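Local coordinates for uracil-DNA glycosylase (Sulfolobus tokodaii str. 7, PDB 4ZBY), which belongs to the uracil-DNA glycosylase superfamily and carries an iron-sulfur cluster and a bound uracil in an alpha/beta fold, at residues 69-74 and 180-185. Residues are numbered along the deposited sequence; the frame is centred on the assembly and turned at random. Where two conformers were deposited one is given.
Sequences EILGLE and EDFKKI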
loop_
_atom_site.group_PDB
_atom_site.type_symbol
_atom_site.label_atom_id
_atom_site.label_comp_id
_atom_site.label_asym_id
_atom_site.label_seq_id
_atom_site.Cartn_x
_atom_site.Cartn_y
_atom_site.Cartn_z
ATOM N N GLU A 69 -6.650 -12.566 -10.374
ATOM C CA GLU A 69 -6.981 -12.829 -11.767
ATOM C C GLU A 69 -5.980 -12.236 -12.745
ATOM O O GLU A 69 -5.750 -12.805 -13.809
ATOM C CB GLU A 69 -8.379 -12.296 -12.079
ATOM C CG GLU A 69 -9.435 -12.958 -11.231
ATOM C CD GLU A 69 -10.826 -12.561 -11.643
ATOM O OE1 GLU A 69 -10.953 -11.697 -12.535
ATOM O OE2 GLU A 69 -11.787 -13.116 -11.073
ATOM N N ILE A 70 -5.391 -11.095 -12.393
ATOM C CA ILE A 70 -4.505 -10.413 -13.313
ATOM C C ILE A 70 -3.029 -10.671 -12.990
ATOM O O ILE A 70 -2.251 -10.920 -13.908
ATOM C CB ILE A 70 -4.814 -8.904 -13.349
ATOM C CG1 ILE A 70 -6.261 -8.720 -13.805
ATOM C CG2 ILE A 70 -3.888 -8.173 -14.337
ATOM C CD1 ILE A 70 -6.726 -7.297 -13.769
ATOM N N LEU A 71 -2.654 -10.675 -11.712
ATOM C CA LEU A 71 -1.263 -10.970 -11.348
ATOM C C LEU A 71 -1.000 -12.453 -11.155
ATOM O O LEU A 71 0.149 -12.914 -11.229
ATOM C CB LEU A 71 -0.859 -10.240 -10.065
ATOM C CG LEU A 71 -1.056 -8.718 -10.041
ATOM C CD1 LEU A 71 -0.438 -8.202 -8.747
ATOM C CD2 LEU A 71 -0.445 -8.029 -11.252
ATOM N N GLY A 72 -2.054 -13.207 -10.886
ATOM C CA GLY A 72 -1.918 -14.631 -10.670
ATOM C C GLY A 72 -1.368 -14.959 -9.298
ATOM O O GLY A 72 -0.616 -15.922 -9.154
ATOM N N LEU A 73 -1.720 -14.152 -8.295
ATOM C CA LEU A 73 -1.197 -14.344 -6.933
ATOM C C LEU A 73 -2.284 -14.394 -5.868
ATOM O O LEU A 73 -3.327 -13.755 -6.001
ATOM C CB LEU A 73 -0.223 -13.233 -6.568
ATOM C CG LEU A 73 1.044 -13.104 -7.422
ATOM C CD1 LEU A 73 1.637 -11.743 -7.185
ATOM C CD2 LEU A 73 2.042 -14.208 -7.092
ATOM N N GLU A 74 -2.027 -15.158 -4.801
ATOM C CA GLU A 74 -2.866 -15.127 -3.616
ATOM C C GLU A 74 -2.395 -14.012 -2.693
ATOM O O GLU A 74 -1.239 -13.572 -2.762
ATOM C CB GLU A 74 -2.821 -16.465 -2.860
ATOM C CG GLU A 74 -3.220 -17.671 -3.665
ATOM C CD GLU A 74 -4.553 -17.506 -4.363
ATOM O OE1 GLU A 74 -5.520 -17.033 -3.733
ATOM O OE2 GLU A 74 -4.627 -17.853 -5.560
ATOM N N GLU A 180 -5.631 -2.558 -16.489
ATOM C CA GLU A 180 -4.523 -2.433 -17.423
ATOM C C GLU A 180 -3.239 -2.132 -16.667
ATOM O O GLU A 180 -2.177 -2.631 -17.021
ATOM C CB GLU A 180 -4.815 -1.340 -18.456
ATOM C CG GLU A 180 -5.926 -1.716 -19.421
ATOM C CD GLU A 180 -5.626 -2.998 -20.177
ATOM O OE1 GLU A 180 -4.606 -3.038 -20.895
ATOM O OE2 GLU A 180 -6.401 -3.970 -20.040
ATOM N N ASP A 181 -3.341 -1.317 -15.621
ATOM C CA ASP A 181 -2.190 -1.032 -14.767
ATOM C C ASP A 181 -1.710 -2.324 -14.109
ATOM O O ASP A 181 -0.510 -2.546 -14.014
ATOM C CB ASP A 181 -2.508 0.002 -13.689
ATOM C CG ASP A 181 -2.406 1.427 -14.203
ATOM O OD1 ASP A 181 -1.982 1.608 -15.352
ATOM O OD2 ASP A 181 -2.761 2.358 -13.452
ATOM N N PHE A 182 -2.637 -3.192 -13.693
ATOM C CA PHE A 182 -2.226 -4.444 -13.060
ATOM C C PHE A 182 -1.600 -5.399 -14.082
ATOM O O PHE A 182 -0.694 -6.155 -13.730
ATOM C CB PHE A 182 -3.391 -5.104 -12.311
ATOM C CG PHE A 182 -3.461 -4.713 -10.855
ATOM C CD1 PHE A 182 -3.590 -3.396 -10.485
ATOM C CD2 PHE A 182 -3.374 -5.673 -9.856
ATOM C CE1 PHE A 182 -3.640 -3.024 -9.147
ATOM C CE2 PHE A 182 -3.420 -5.304 -8.509
ATOM C CZ PHE A 182 -3.542 -3.994 -8.158
ATOM N N LYS A 183 -2.055 -5.348 -15.336
ATOM C CA LYS A 183 -1.419 -6.119 -16.412
ATOM C C LYS A 183 0.039 -5.694 -16.581
ATOM O O LYS A 183 0.925 -6.526 -16.801
ATOM C CB LYS A 183 -2.170 -5.949 -17.741
ATOM C CG LYS A 183 -3.559 -6.588 -17.778
ATOM C CD LYS A 183 -4.233 -6.402 -19.147
ATOM C CE LYS A 183 -5.624 -7.044 -19.191
ATOM N NZ LYS A 183 -6.339 -6.775 -20.475
ATOM N N LYS A 184 0.289 -4.386 -16.496
ATOM C CA LYS A 184 1.648 -3.880 -16.597
ATOM C C LYS A 184 2.486 -4.308 -15.409
ATOM O O LYS A 184 3.675 -4.616 -15.575
ATOM C CB LYS A 184 1.658 -2.350 -16.736
ATOM C CG LYS A 184 1.089 -1.875 -18.063
ATOM C CD LYS A 184 0.978 -0.342 -18.082
ATOM C CE LYS A 184 0.789 0.182 -19.499
ATOM N NZ LYS A 184 -0.509 -0.257 -20.073
ATOM N N ILE A 185 1.874 -4.315 -14.228
ATOM C CA ILE A 185 2.538 -4.774 -13.020
ATOM C C ILE A 185 2.880 -6.259 -13.175
ATOM O O ILE A 185 3.985 -6.656 -12.810
ATOM C CB ILE A 185 1.696 -4.523 -11.759
ATOM C CG1 ILE A 185 1.628 -3.005 -11.538
ATOM C CG2 ILE A 185 2.280 -5.260 -10.525
ATOM C CD1 ILE A 185 0.516 -2.566 -10.579
#
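Leu71 and Ile70, near the C-terminal end of helix 58-71, pack against Phe182 of helix 172-190 in the alpha/beta fold of the uracil-DNA glycosylase superfamily, a worked example of apolar side chains packing on a neighbouring helix and its backbone. No hydrogen bond or salt bridge links the two segments; the closest pair of CA atoms is that of Ile70 and Lys183, 6.1 Å apart.

Ile70 aims its CB at the second helix. That atom lies 4.2 Å from CB of Phe182, and from there the branches part. With CG1 anti to the carbonyl carbon (chi1 -60°), CG2 becomes the branch that does the touching: it rests on the helix backbone, 3.5 Å from Lys183 N and close to the carbonyl carbon of Phe182, and also meets CB of Phe182 and CG of Lys183. CG1 lies beside the backbone N of Ile70 and carries CD1 on in an extended chain; the Ile70 side chain also touches Glu179.

Leu71 lies obliquely across Phe182, with Leu71 CG 3.8 Å from Phe182 CD2 and Leu71 CD1 a little farther from the same ring. The other methyl, Leu71 CD2, comes within 3.1 Å of Phe182 O, a close methyl-to-carbonyl approach, and also meets Ile185 CG2 at 4.0 Å. Beyond the segments, Phe182 also packs on Leu63, Met66 and Ile67 of helix 58-71. Leu71 touches Ile37 and Phe39 of strand 37-41, and Ile185 touches Phe160 of strand 155-162, joining both helices to the sheet.

Although the CB of Lys183 points away from segment 69-74, its CG still meets Ile70; beyond CG the chain is fully extended, and Lys183 NZ forms a salt bridge with Glu180, meeting the syn lone pair of Glu180 OE2 at 2.8 Å.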